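3'-5' exonuclease crn-4 (Caenorhabditis elegans, PDB 5DK5) degrades RNA and DNA from their 3' ends as a metal-dependent, dimeric DEDDh exonuclease that takes part in apoptotic DNA degradation. Local coordinates at residues 22-27 / 42-47; 34-39 / 299-304; 67-72 / 92-97; 218-223 / 268-273. One frame throughout, in Å; residues are numbered along the deposited sequence.

Contact 1: 22-27 / 42-47; sequences LILDFE and IQFAIV
Part of the DEDDh active site lies on an antiparallel strand pair of the RNase H-like exonuclease sheet, and here Phe26 and Phe44 form a non-hydrogen-bonded pair on the face turned from the metal. Their rings make an edge-to-face stack, centroids 4.5 Å apart with planes at 59°: Phe26 CE1 stands over the centre of the Phe44 ring. Phe44 reaches that place with CG anti to its backbone N (chi1 -163°), and Leu24 CD1 adds a looser contact to its CE1 at 4.2 Å. A leucine in place of Phe44 would probably deprive the Phe26 edge of its flat partner and open a gap beside it. Asp25 and Glu27, both magnesium-binding residues, project from the other face, where they pair with Ala45 and Gln43. The backbone holds them in register: Asp25 N donates to Ala45 O at 2.9 Å. At the end of the pair Glu27 O accepts from both Ile42 N, at 2.8 Å, and Gln43 N, at 3.3 Å, which makes a classic beta bulge. Helix 191-207, carrying the third magnesium ligand Asp194, packs on the acidic face, helix 95-109 covers Phe44 and Ile46, and strands 55-65 and 116-120 flank the pair.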
loop_
_atom_site.group_PDB
_atom_site.type_symbol
_atom_site.label_atom_id
_atom_site.label_comp_id
_atom_site.label_asym_id
_atom_site.label_seq_id
_atom_site.Cartn_x
_atom_site.Cartn_y
_atom_site.Cartn_z
ATOM N N LEU B 22 -27.135 3.223 -16.851
ATOM C CA LEU B 22 -26.549 3.022 -15.533
ATOM C C LEU B 22 -25.274 3.837 -15.395
ATOM O O LEU B 22 -24.261 3.525 -16.012
ATOM C CB LEU B 22 -26.251 1.541 -15.297
ATOM C CG LEU B 22 -27.436 0.581 -15.426
ATOM C CD1 LEU B 22 -26.980 -0.852 -15.197
ATOM C CD2 LEU B 22 -28.554 0.949 -14.457
ATOM N N ILE B 23 -25.325 4.886 -14.583
ATOM C CA ILE B 23 -24.151 5.712 -14.352
ATOM C C ILE B 23 -23.207 4.970 -13.408
ATOM O O ILE B 23 -23.502 4.812 -12.225
ATOM C CB ILE B 23 -24.522 7.086 -13.765
ATOM C CG1 ILE B 23 -25.355 7.891 -14.764
ATOM C CG2 ILE B 23 -23.269 7.876 -13.399
ATOM C CD1 ILE B 23 -26.843 7.602 -14.716
ATOM N N LEU B 24 -22.077 4.520 -13.943
ATOM C CA LEU B 24 -21.148 3.665 -13.209
ATOM C C LEU B 24 -19.919 4.434 -12.730
ATOM O O LEU B 24 -19.443 5.343 -13.409
ATOM C CB LEU B 24 -20.724 2.489 -14.093
ATOM C CG LEU B 24 -19.651 1.544 -13.552
ATOM C CD1 LEU B 24 -19.923 0.129 -14.036
ATOM C CD2 LEU B 24 -18.259 1.981 -13.986
ATOM N N ASP B 25 -19.404 4.054 -11.562
ATOM C CA ASP B 25 -18.218 4.691 -11.001
ATOM C C ASP B 25 -17.411 3.741 -10.121
ATOM O O ASP B 25 -17.944 3.136 -9.190
ATOM C CB ASP B 25 -18.605 5.921 -10.185
ATOM C CG ASP B 25 -17.399 6.646 -9.624
ATOM O OD1 ASP B 25 -16.890 6.237 -8.560
ATOM O OD2 ASP B 25 -16.957 7.627 -10.252
ATOM N N PHE B 26 -16.121 3.628 -10.425
ATOM C CA PHE B 26 -15.190 2.863 -9.606
ATOM C C PHE B 26 -14.225 3.795 -8.886
ATOM O O PHE B 26 -13.769 4.790 -9.448
ATOM C CB PHE B 26 -14.390 1.868 -10.453
ATOM C CG PHE B 26 -15.189 0.698 -10.954
ATOM C CD1 PHE B 26 -15.870 -0.126 -10.074
ATOM C CD2 PHE B 26 -15.230 0.404 -12.307
ATOM C CE1 PHE B 26 -16.591 -1.210 -10.537
ATOM C CE2 PHE B 26 -15.949 -0.678 -12.775
ATOM C CZ PHE B 26 -16.631 -1.487 -11.888
ATOM N N GLU B 27 -13.937 3.471 -7.632
ATOM C CA GLU B 27 -12.823 4.073 -6.910
ATOM C C GLU B 27 -11.841 2.962 -6.583
ATOM O O GLU B 27 -12.250 1.834 -6.306
ATOM C CB GLU B 27 -13.299 4.783 -5.644
ATOM C CG GLU B 27 -14.311 5.887 -5.911
ATOM C CD GLU B 27 -13.762 7.001 -6.786
ATOM O OE1 GLU B 27 -12.552 7.299 -6.687
ATOM O OE2 GLU B 27 -14.543 7.575 -7.577
ATOM N N ILE B 42 -12.106 -0.493 -4.776
ATOM C CA ILE B 42 -12.459 -0.467 -3.357
ATOM C C ILE B 42 -13.862 0.097 -3.130
ATOM O O ILE B 42 -14.398 0.011 -2.025
ATOM C CB ILE B 42 -11.441 0.349 -2.534
ATOM C CG1 ILE B 42 -11.266 1.750 -3.124
ATOM C CG2 ILE B 42 -10.101 -0.381 -2.491
ATOM C CD1 ILE B 42 -10.346 2.641 -2.311
ATOM N N GLN B 43 -14.454 0.674 -4.172
ATOM C CA GLN B 43 -15.864 1.049 -4.126
ATOM C C GLN B 43 -16.516 0.891 -5.497
ATOM O O GLN B 43 -15.930 1.231 -6.526
ATOM C CB GLN B 43 -16.037 2.480 -3.619
ATOM C CG GLN B 43 -17.493 2.844 -3.356
ATOM C CD GLN B 43 -17.653 4.149 -2.601
ATOM O OE1 GLN B 43 -16.693 4.898 -2.415
ATOM N NE2 GLN B 43 -18.875 4.426 -2.160
ATOM N N PHE B 44 -17.740 0.371 -5.482
ATOM C CA PHE B 44 -18.483 0.016 -6.685
ATOM C C PHE B 44 -19.850 0.698 -6.626
ATOM O O PHE B 44 -20.728 0.258 -5.885
ATOM C CB PHE B 44 -18.620 -1.511 -6.770
ATOM C CG PHE B 44 -19.001 -2.035 -8.129
ATOM C CD1 PHE B 44 -19.650 -1.240 -9.060
ATOM C CD2 PHE B 44 -18.711 -3.347 -8.469
ATOM C CE1 PHE B 44 -19.996 -1.744 -10.301
ATOM C CE2 PHE B 44 -19.055 -3.855 -9.708
ATOM C CZ PHE B 44 -19.698 -3.054 -10.623
ATOM N N ALA B 45 -20.025 1.766 -7.404
ATOM C CA ALA B 45 -21.223 2.601 -7.312
ATOM C C ALA B 45 -21.947 2.742 -8.649
ATOM O O ALA B 45 -21.334 3.050 -9.672
ATOM C CB ALA B 45 -20.860 3.976 -6.771
ATOM N N ILE B 46 -23.257 2.520 -8.621
ATOM C CA ILE B 46 -24.104 2.675 -9.800
ATOM C C ILE B 46 -25.415 3.363 -9.426
ATOM O O ILE B 46 -25.973 3.116 -8.357
ATOM C CB ILE B 46 -24.423 1.314 -10.468
ATOM C CG1 ILE B 46 -23.133 0.597 -10.878
ATOM C CG2 ILE B 46 -25.324 1.512 -11.692
ATOM C CD1 ILE B 46 -23.346 -0.816 -11.395
ATOM N N VAL B 47 -25.887 4.240 -10.309
ATOM C CA VAL B 47 -27.221 4.818 -10.197
ATOM C C VAL B 47 -27.904 4.740 -11.559
ATOM O O VAL B 47 -27.277 4.969 -12.594
ATOM C CB VAL B 47 -27.187 6.283 -9.702
ATOM C CG1 VAL B 47 -26.457 7.178 -10.692
ATOM C CG2 VAL B 47 -28.600 6.797 -9.456
#

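Contact 2: 34-39 / 299-304; sequences NQDYPC and IHFAKI
Asp36 reaches from the loop between the first two strands to the first turn of the C-terminal helix 300-305, where its carboxylate receives two backbone N-H groups. Phe301 N donates to Asp36 OD1 at 2.9 Å, meeting the oxygen nearly along its C-O bond, while His300 N donates to Asp36 OD2 at 3.0 Å on the syn lone pair. A trans first torsion (chi1 -163°) carries the carboxylate out to the helix. Arg236 completes the set with a salt bridge from NE to Asp36 OD2, and the 299-304 segment meanwhile closes its own turn with Ile304 N to His300 O at 2.9 Å. Within the loop, Asn34 OD1 accepts from Asp36 N at 2.9 Å, an Asx turn, which probably helps to fix the backbone of Asp36. Replacing Asp36 by alanine would probably leave the His300 and Phe301 amides without these acceptors and Arg236 without its ionic partner. Farther along the loop, Pro38 CD lies 3.8 Å from His300 CD2, and Pro38 CB meets Ile304 CG2 at 3.7 Å. The imidazole nitrogens are satisfied across the dimer: His300 NE2 bonds to Thr73 and ND1 to Asp90, both of the second subunit. Phe301 turns instead into its own chain, edge-to-face with Phe246. The chemistry is that of an anion at a helix N-terminus: the carboxylate probably gains stability from the helix dipole and from Arg236, which would favour its charged form, while the same turn presents His300 to the neighbouring subunit.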
loop_
_atom_site.group_PDB
_atom_site.type_symbol
_atom_site.label_atom_id
_atom_site.label_comp_id
_atom_site.label_asym_id
_atom_site.label_seq_id
_atom_site.Cartn_x
_atom_site.Cartn_y
_atom_site.Cartn_z
ATOM N N ASN B 34 2.836 7.747 -7.671
ATOM C CA ASN B 34 3.294 6.581 -8.423
ATOM C C ASN B 34 2.209 5.982 -9.313
ATOM O O ASN B 34 1.176 5.521 -8.825
ATOM C CB ASN B 34 3.810 5.511 -7.466
ATOM C CG ASN B 34 4.326 4.287 -8.190
ATOM O OD1 ASN B 34 4.767 4.371 -9.337
ATOM N ND2 ASN B 34 4.273 3.140 -7.525
ATOM N N GLN B 35 2.462 5.977 -10.619
ATOM C CA GLN B 35 1.522 5.425 -11.589
ATOM C C GLN B 35 1.748 3.931 -11.812
ATOM O O GLN B 35 0.878 3.241 -12.343
ATOM C CB GLN B 35 1.631 6.170 -12.922
ATOM C CG GLN B 35 1.135 7.606 -12.864
ATOM C CD GLN B 35 -0.332 7.702 -12.489
ATOM O OE1 GLN B 35 -1.170 6.973 -13.020
ATOM N NE2 GLN B 35 -0.649 8.596 -11.558
ATOM N N ASP B 36 2.916 3.434 -11.414
ATOM C CA ASP B 36 3.193 2.006 -11.515
ATOM C C ASP B 36 2.561 1.314 -10.315
ATOM O O ASP B 36 3.254 0.762 -9.459
ATOM C CB ASP B 36 4.699 1.737 -11.577
ATOM C CG ASP B 36 5.022 0.344 -12.084
ATOM O OD1 ASP B 36 4.084 -0.465 -12.246
ATOM O OD2 ASP B 36 6.213 0.059 -12.322
ATOM N N TYR B 37 1.233 1.355 -10.266
ATOM C CA TYR B 37 0.480 0.908 -9.106
ATOM C C TYR B 37 -0.634 -0.049 -9.532
ATOM O O TYR B 37 -1.377 0.250 -10.465
ATOM C CB TYR B 37 -0.109 2.115 -8.378
ATOM C CG TYR B 37 -0.581 1.831 -6.972
ATOM C CD1 TYR B 37 -1.880 1.404 -6.725
ATOM C CD2 TYR B 37 0.270 2.003 -5.888
ATOM C CE1 TYR B 37 -2.313 1.148 -5.436
ATOM C CE2 TYR B 37 -0.153 1.749 -4.601
ATOM C CZ TYR B 37 -1.445 1.323 -4.380
ATOM O OH TYR B 37 -1.866 1.071 -3.094
ATOM N N PRO B 38 -0.760 -1.203 -8.849
ATOM C CA PRO B 38 -1.788 -2.186 -9.204
ATOM C C PRO B 38 -3.153 -1.828 -8.624
ATOM O O PRO B 38 -3.602 -2.446 -7.659
ATOM C CB PRO B 38 -1.242 -3.478 -8.596
ATOM C CG PRO B 38 -0.537 -3.020 -7.373
ATOM C CD PRO B 38 0.065 -1.673 -7.721
ATOM N N CYS B 39 -3.802 -0.835 -9.227
ATOM C CA CYS B 39 -5.077 -0.321 -8.737
ATOM C C CYS B 39 -6.126 -1.417 -8.578
ATOM O O CYS B 39 -6.448 -2.127 -9.533
ATOM C CB CYS B 39 -5.604 0.761 -9.682
ATOM S SG CYS B 39 -4.515 2.190 -9.859
ATOM N N ILE B 299 7.927 -3.320 -15.125
ATOM C CA ILE B 299 6.608 -2.727 -14.928
ATOM C C ILE B 299 5.895 -3.479 -13.810
ATOM O O ILE B 299 5.391 -4.583 -14.020
ATOM C CB ILE B 299 5.753 -2.779 -16.210
ATOM C CG1 ILE B 299 6.547 -2.274 -17.421
ATOM C CG2 ILE B 299 4.477 -1.973 -16.030
ATOM C CD1 ILE B 299 6.955 -0.817 -17.340
ATOM N N HIS B 300 5.853 -2.881 -12.626
ATOM C CA HIS B 300 5.339 -3.563 -11.441
ATOM C C HIS B 300 3.891 -4.028 -11.605
ATOM O O HIS B 300 3.572 -5.181 -11.312
ATOM C CB HIS B 300 5.451 -2.654 -10.213
ATOM C CG HIS B 300 4.712 -3.162 -9.015
ATOM N ND1 HIS B 300 5.039 -4.343 -8.381
ATOM C CD2 HIS B 300 3.658 -2.651 -8.334
ATOM C CE1 HIS B 300 4.221 -4.534 -7.362
ATOM N NE2 HIS B 300 3.374 -3.523 -7.311
ATOM N N PHE B 301 3.021 -3.139 -12.075
ATOM C CA PHE B 301 1.596 -3.453 -12.147
ATOM C C PHE B 301 1.319 -4.533 -13.188
ATOM O O PHE B 301 0.345 -5.275 -13.079
ATOM C CB PHE B 301 0.774 -2.192 -12.451
ATOM C CG PHE B 301 0.729 -1.817 -13.911
ATOM C CD1 PHE B 301 -0.202 -2.392 -14.764
ATOM C CD2 PHE B 301 1.597 -0.868 -14.423
ATOM C CE1 PHE B 301 -0.250 -2.044 -16.100
ATOM C CE2 PHE B 301 1.551 -0.513 -15.758
ATOM C CZ PHE B 301 0.626 -1.102 -16.597
ATOM N N ALA B 302 2.173 -4.614 -14.203
ATOM C CA ALA B 302 2.053 -5.662 -15.207
ATOM C C ALA B 302 2.539 -6.986 -14.629
ATOM O O ALA B 302 1.915 -8.031 -14.821
ATOM C CB ALA B 302 2.843 -5.301 -16.452
ATOM N N LYS B 303 3.650 -6.923 -13.902
ATOM C CA LYS B 303 4.275 -8.110 -13.334
ATOM C C LYS B 303 3.377 -8.787 -12.303
ATOM O O LYS B 303 3.224 -10.007 -12.306
ATOM C CB LYS B 303 5.612 -7.744 -12.686
ATOM C CG LYS B 303 6.574 -8.909 -12.526
ATOM C CD LYS B 303 7.158 -9.323 -13.866
ATOM C CE LYS B 303 8.285 -10.325 -13.702
ATOM N NZ LYS B 303 8.911 -10.667 -15.009
ATOM N N ILE B 304 2.787 -7.990 -11.420
ATOM C CA ILE B 304 2.001 -8.532 -10.318
ATOM C C ILE B 304 0.633 -9.035 -10.783
ATOM O O ILE B 304 0.038 -9.903 -10.144
ATOM C CB ILE B 304 1.815 -7.481 -9.194
ATOM C CG1 ILE B 304 1.441 -8.171 -7.879
ATOM C CG2 ILE B 304 0.780 -6.425 -9.586
ATOM C CD1 ILE B 304 1.497 -7.259 -6.670
#

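Contact 3: 67-72 / 92-97; sequences KPVLNR and ADTFDV
Ala92 begins the join between the approach to helix 95-109 and the loop after strand 55-65: its carbonyl oxygen lies 3.4 Å from Lys67 CE, so the lysine chain runs alongside it. The lysine is bent at chi3 (-74°), and its NZ reaches Ala92 O through a water, which donates to that oxygen at 2.8 Å and accepts from the ammonium. At Asp93 the backbone takes over. Lys67 N donates to Asp93 O at 2.7 Å in a nearly straight bond (N-H...O 173°), although the donor stands well above the carbonyl plane. Thr94, at the N-cap position, uses its methyl for packing: CG2 touches Val69 CG1 at 3.9 Å, the two side chains crossing at about a right angle, and lies 3.8 Å from Lys67 O. Phe95 opens the helix, and its N-H donates to a second water at 3.0 Å; that water in turn donates to Lys67 O at 2.7 Å. The Phe95 ring itself heads inward against helix 124-136. Lys67 is thus gripped at its N-H, carbonyl and ammonium, once directly and twice through water. This chemistry implies a mainly polar, backbone-led junction at the surface, with the Val69-Thr94 methyl contact as a small apolar supplement.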
loop_
_atom_site.group_PDB
_atom_site.type_symbol
_atom_site.label_atom_id
_atom_site.label_comp_id
_atom_site.label_asym_id
_atom_site.label_seq_id
_atom_site.Cartn_x
_atom_site.Cartn_y
_atom_site.Cartn_z
ATOM N N LYS B 67 -12.957 -5.091 -0.688
ATOM C CA LYS B 67 -11.697 -5.326 0.002
ATOM C C LYS B 67 -10.590 -5.678 -0.999
ATOM O O LYS B 67 -10.686 -6.695 -1.686
ATOM C CB LYS B 67 -11.843 -6.450 1.031
ATOM C CG LYS B 67 -10.565 -6.707 1.835
ATOM C CD LYS B 67 -10.645 -7.985 2.647
ATOM C CE LYS B 67 -11.543 -7.826 3.855
ATOM N NZ LYS B 67 -11.659 -9.097 4.622
ATOM N N PRO B 68 -9.539 -4.841 -1.089
ATOM C CA PRO B 68 -8.393 -5.170 -1.946
ATOM C C PRO B 68 -7.502 -6.235 -1.307
ATOM O O PRO B 68 -7.576 -6.415 -0.094
ATOM C CB PRO B 68 -7.658 -3.837 -2.072
ATOM C CG PRO B 68 -7.957 -3.138 -0.799
ATOM C CD PRO B 68 -9.341 -3.557 -0.388
ATOM N N VAL B 69 -6.679 -6.918 -2.102
ATOM C CA VAL B 69 -5.855 -8.019 -1.596
ATOM C C VAL B 69 -4.360 -7.829 -1.861
ATOM O O VAL B 69 -3.532 -8.469 -1.216
ATOM C CB VAL B 69 -6.290 -9.368 -2.208
ATOM C CG1 VAL B 69 -7.728 -9.688 -1.819
ATOM C CG2 VAL B 69 -6.136 -9.352 -3.725
ATOM N N LEU B 70 -4.016 -6.966 -2.814
ATOM C CA LEU B 70 -2.612 -6.684 -3.116
ATOM C C LEU B 70 -2.063 -5.609 -2.181
ATOM O O LEU B 70 -0.956 -5.734 -1.657
ATOM C CB LEU B 70 -2.442 -6.241 -4.570
ATOM C CG LEU B 70 -2.896 -7.226 -5.649
ATOM C CD1 LEU B 70 -2.686 -6.618 -7.024
ATOM C CD2 LEU B 70 -2.150 -8.544 -5.529
ATOM N N ASN B 71 -2.846 -4.551 -1.992
ATOM C CA ASN B 71 -2.520 -3.487 -1.050
ATOM C C ASN B 71 -3.712 -3.252 -0.139
ATOM O O ASN B 71 -4.678 -2.586 -0.513
ATOM C CB ASN B 71 -2.135 -2.205 -1.784
ATOM C CG ASN B 71 -0.834 -2.346 -2.549
ATOM O OD1 ASN B 71 0.249 -2.343 -1.962
ATOM N ND2 ASN B 71 -0.932 -2.472 -3.868
ATOM N N ARG B 72 -3.633 -3.816 1.060
ATOM C CA ARG B 72 -4.784 -3.911 1.948
ATOM C C ARG B 72 -4.930 -2.704 2.865
ATOM O O ARG B 72 -5.978 -2.515 3.481
ATOM C CB ARG B 72 -4.684 -5.192 2.771
ATOM C CG ARG B 72 -4.598 -6.435 1.900
ATOM C CD ARG B 72 -4.414 -7.705 2.696
ATOM N NE ARG B 72 -3.832 -8.745 1.856
ATOM C CZ ARG B 72 -3.629 -10.001 2.236
ATOM N NH1 ARG B 72 -3.966 -10.399 3.457
ATOM N NH2 ARG B 72 -3.088 -10.862 1.390
ATOM N N ALA B 92 -15.317 -5.341 4.147
ATOM C CA ALA B 92 -15.945 -5.519 2.839
ATOM C C ALA B 92 -15.627 -6.888 2.250
ATOM O O ALA B 92 -14.749 -7.596 2.742
ATOM C CB ALA B 92 -15.491 -4.422 1.889
ATOM N N ASP B 93 -16.355 -7.260 1.201
ATOM C CA ASP B 93 -16.053 -8.479 0.459
ATOM C C ASP B 93 -15.033 -8.177 -0.635
ATOM O O ASP B 93 -14.873 -7.026 -1.042
ATOM C CB ASP B 93 -17.323 -9.078 -0.151
ATOM C CG ASP B 93 -18.291 -9.597 0.897
ATOM O OD1 ASP B 93 -17.966 -10.606 1.557
ATOM O OD2 ASP B 93 -19.384 -9.010 1.050
ATOM N N THR B 94 -14.338 -9.210 -1.104
ATOM C CA THR B 94 -13.423 -9.063 -2.229
ATOM C C THR B 94 -14.216 -8.851 -3.513
ATOM O O THR B 94 -15.421 -9.101 -3.550
ATOM C CB THR B 94 -12.509 -10.286 -2.383
ATOM O OG1 THR B 94 -13.306 -11.473 -2.462
ATOM C CG2 THR B 94 -11.563 -10.390 -1.200
ATOM N N PHE B 95 -13.534 -8.401 -4.563
ATOM C CA PHE B 95 -14.200 -7.980 -5.794
ATOM C C PHE B 95 -15.039 -9.077 -6.445
ATOM O O PHE B 95 -16.093 -8.796 -7.018
ATOM C CB PHE B 95 -13.171 -7.473 -6.805
ATOM C CG PHE B 95 -13.780 -7.014 -8.100
ATOM C CD1 PHE B 95 -14.347 -5.755 -8.204
ATOM C CD2 PHE B 95 -13.792 -7.841 -9.211
ATOM C CE1 PHE B 95 -14.908 -5.330 -9.390
ATOM C CE2 PHE B 95 -14.353 -7.422 -10.399
ATOM C CZ PHE B 95 -14.913 -6.165 -10.488
ATOM N N ASP B 96 -14.572 -10.318 -6.369
ATOM C CA ASP B 96 -15.277 -11.426 -7.004
ATOM C C ASP B 96 -16.672 -11.604 -6.410
ATOM O O ASP B 96 -17.627 -11.902 -7.129
ATOM C CB ASP B 96 -14.475 -12.723 -6.874
ATOM C CG ASP B 96 -14.090 -13.035 -5.442
ATOM O OD1 ASP B 96 -13.714 -12.101 -4.703
ATOM O OD2 ASP B 96 -14.162 -14.222 -5.058
ATOM N N VAL B 97 -16.789 -11.409 -5.102
ATOM C CA VAL B 97 -18.077 -11.519 -4.428
ATOM C C VAL B 97 -18.980 -10.344 -4.796
ATOM O O VAL B 97 -20.149 -10.529 -5.130
ATOM C CB VAL B 97 -17.907 -11.566 -2.902
ATOM C CG1 VAL B 97 -19.266 -11.630 -2.200
ATOM C CG2 VAL B 97 -17.048 -12.755 -2.506
HETATM O O HOH W 1 -10.689 -7.454 -4.303
HETATM O O HOH W 2 -14.086 -8.691 5.288
#

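Contact 4: 218-223 / 268-273; sequences LTCCAS and GVCRYC. With ZN (zinc ion), chain I.
Tyr272 and Cys221 meet beside a four-cysteine zinc site that ties the end of strand 216-219 to the 268-273 loop. From its CB, the tyrosine first touches Thr219 CB at 3.9 Å. The ring then spreads over Cys221, whose CB sits 3.7 Å from the ring centroid and only 14° off its normal, a CH-pi contact over the face. One side of the ring, at CD2, approaches Cys221 O at 3.5 Å. At the tip, OH lies 3.6 Å from Cys221 SG, and this sulfur makes an oblique sulfur-aromatic contact with the ring. Next to this contact is the metal: Cys220 SG binds zinc at 2.4 Å, Cys270 SG at 2.3 Å and Cys273 SG at 2.4 Å, with Cys280 as the fourth ligand. Cys270 and Cys273 form a CxxC pair, within which the Tyr272 and Cys273 amides send weak hydrogen bonds to Cys270 SG. Farther along, a water bridges Leu218 O and Arg271 N, while Thr219 OG1 is bonded to Thr255 on the neighbouring strand. No direct hydrogen bond joins the two segments, so the chemistry implies a metal-centred cross-link: zinc supplies the strong bonds, the weak N-H...S bonds probably temper the charge on Cys270 sulfur, and the tyrosine covers the adjoining backbone.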
loop_
_atom_site.group_PDB
_atom_site.type_symbol
_atom_site.label_atom_id
_atom_site.label_comp_id
_atom_site.label_asym_id
_atom_site.label_seq_id
_atom_site.Cartn_x
_atom_site.Cartn_y
_atom_site.Cartn_z
ATOM N N LEU B 218 -14.595 -1.561 -26.661
ATOM C CA LEU B 218 -13.342 -2.233 -26.340
ATOM C C LEU B 218 -13.106 -3.399 -27.293
ATOM O O LEU B 218 -13.877 -4.361 -27.318
ATOM C CB LEU B 218 -13.348 -2.722 -24.890
ATOM C CG LEU B 218 -13.419 -1.647 -23.802
ATOM C CD1 LEU B 218 -13.226 -2.283 -22.431
ATOM C CD2 LEU B 218 -12.391 -0.542 -24.027
ATOM N N THR B 219 -12.037 -3.295 -28.079
ATOM C CA THR B 219 -11.688 -4.309 -29.070
ATOM C C THR B 219 -10.344 -4.948 -28.734
ATOM O O THR B 219 -9.586 -4.425 -27.919
ATOM C CB THR B 219 -11.623 -3.712 -30.486
ATOM O OG1 THR B 219 -10.622 -2.687 -30.532
ATOM C CG2 THR B 219 -12.970 -3.122 -30.883
ATOM N N CYS B 220 -10.050 -6.069 -29.386
ATOM C CA CYS B 220 -8.887 -6.882 -29.044
ATOM C C CYS B 220 -7.599 -6.446 -29.738
ATOM O O CYS B 220 -6.511 -6.872 -29.350
ATOM C CB CYS B 220 -9.159 -8.347 -29.387
ATOM S SG CYS B 220 -9.517 -8.640 -31.140
ATOM N N CYS B 221 -7.717 -5.611 -30.765
ATOM C CA CYS B 221 -6.562 -5.261 -31.586
ATOM C C CYS B 221 -6.659 -3.860 -32.178
ATOM O O CYS B 221 -7.751 -3.336 -32.401
ATOM C CB CYS B 221 -6.394 -6.286 -32.711
ATOM S SG CYS B 221 -4.977 -5.992 -33.792
ATOM N N ALA B 222 -5.497 -3.263 -32.429
ATOM C CA ALA B 222 -5.411 -1.950 -33.058
ATOM C C ALA B 222 -4.086 -1.818 -33.804
ATOM O O ALA B 222 -3.062 -2.331 -33.358
ATOM C CB ALA B 222 -5.551 -0.852 -32.022
ATOM N N SER B 223 -4.110 -1.127 -34.938
ATOM C CA SER B 223 -2.922 -0.994 -35.775
ATOM C C SER B 223 -1.857 -0.104 -35.135
ATOM O O SER B 223 -0.668 -0.263 -35.403
ATOM C CB SER B 223 -3.300 -0.437 -37.148
ATOM O OG SER B 223 -2.161 -0.356 -37.988
ATOM N N GLY B 268 -23.205 -8.737 -28.225
ATOM C CA GLY B 268 -21.897 -8.524 -27.617
ATOM C C GLY B 268 -20.827 -9.142 -28.501
ATOM O O GLY B 268 -20.247 -10.176 -28.173
ATOM N N VAL B 269 -20.591 -8.508 -29.644
ATOM C CA VAL B 269 -19.607 -8.971 -30.615
ATOM C C VAL B 269 -18.478 -7.961 -30.739
ATOM O O VAL B 269 -18.719 -6.766 -30.916
ATOM C CB VAL B 269 -20.247 -9.190 -32.000
ATOM C CG1 VAL B 269 -19.203 -9.650 -33.008
ATOM C CG2 VAL B 269 -21.382 -10.202 -31.905
ATOM N N CYS B 270 -17.243 -8.442 -30.640
ATOM C CA CYS B 270 -16.082 -7.576 -30.786
ATOM C C CYS B 270 -16.089 -6.944 -32.169
ATOM O O CYS B 270 -16.239 -7.635 -33.176
ATOM C CB CYS B 270 -14.785 -8.353 -30.566
ATOM S SG CYS B 270 -13.310 -7.402 -30.988
ATOM N N ARG B 271 -15.937 -5.627 -32.211
ATOM C CA ARG B 271 -16.011 -4.891 -33.465
ATOM C C ARG B 271 -14.870 -5.268 -34.408
ATOM O O ARG B 271 -15.028 -5.220 -35.628
ATOM C CB ARG B 271 -15.992 -3.384 -33.195
ATOM C CG ARG B 271 -16.883 -2.571 -34.116
ATOM C CD ARG B 271 -18.339 -2.949 -33.954
ATOM N NE ARG B 271 -18.924 -3.408 -35.213
ATOM C CZ ARG B 271 -19.785 -4.416 -35.336
ATOM N NH1 ARG B 271 -20.181 -5.114 -34.278
ATOM N NH2 ARG B 271 -20.252 -4.733 -36.537
ATOM N N TYR B 272 -13.726 -5.649 -33.845
ATOM C CA TYR B 272 -12.552 -5.950 -34.656
ATOM C C TYR B 272 -12.597 -7.365 -35.237
ATOM O O TYR B 272 -12.708 -7.540 -36.450
ATOM C CB TYR B 272 -11.274 -5.770 -33.833
ATOM C CG TYR B 272 -10.023 -5.792 -34.676
ATOM C CD1 TYR B 272 -9.403 -6.990 -35.002
ATOM C CD2 TYR B 272 -9.468 -4.615 -35.157
ATOM C CE1 TYR B 272 -8.263 -7.015 -35.779
ATOM C CE2 TYR B 272 -8.329 -4.630 -35.934
ATOM C CZ TYR B 272 -7.730 -5.832 -36.242
ATOM O OH TYR B 272 -6.592 -5.848 -37.015
ATOM N N CYS B 273 -12.512 -8.370 -34.368
ATOM C CA CYS B 273 -12.403 -9.760 -34.809
ATOM C C CYS B 273 -13.760 -10.375 -35.144
ATOM O O CYS B 273 -13.828 -11.489 -35.663
ATOM C CB CYS B 273 -11.710 -10.600 -33.735
ATOM S SG CYS B 273 -12.652 -10.795 -32.211
HETATM ZN ZN ZN I . -11.798 -9.099 -30.741
HETATM O O HOH W 3 -16.015 -4.325 -29.458
#

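Contact 1 carries two of the magnesium-binding residues, and its Glu27 side chain lies about 3 Å from the bound MES inhibitor. Contact 3 touches contact 1, Ile42 CG2 meeting Pro68 CG at 3.9 Å. Contact 2, its centre about 22 Å from that of contact 1, shares no side-chain touch with it, yet its 34-39 loop links the two strands of contact 1 in sequence. Contacts 2 and 3 meet through Pro38 CB and Leu70 CD1, 3.8 Å apart, and both border the second subunit. Contact 4 stands apart, its centre about 25 Å from that of contact 1, but both reach the same sheet, so zinc and magnesium sites share one scaffold.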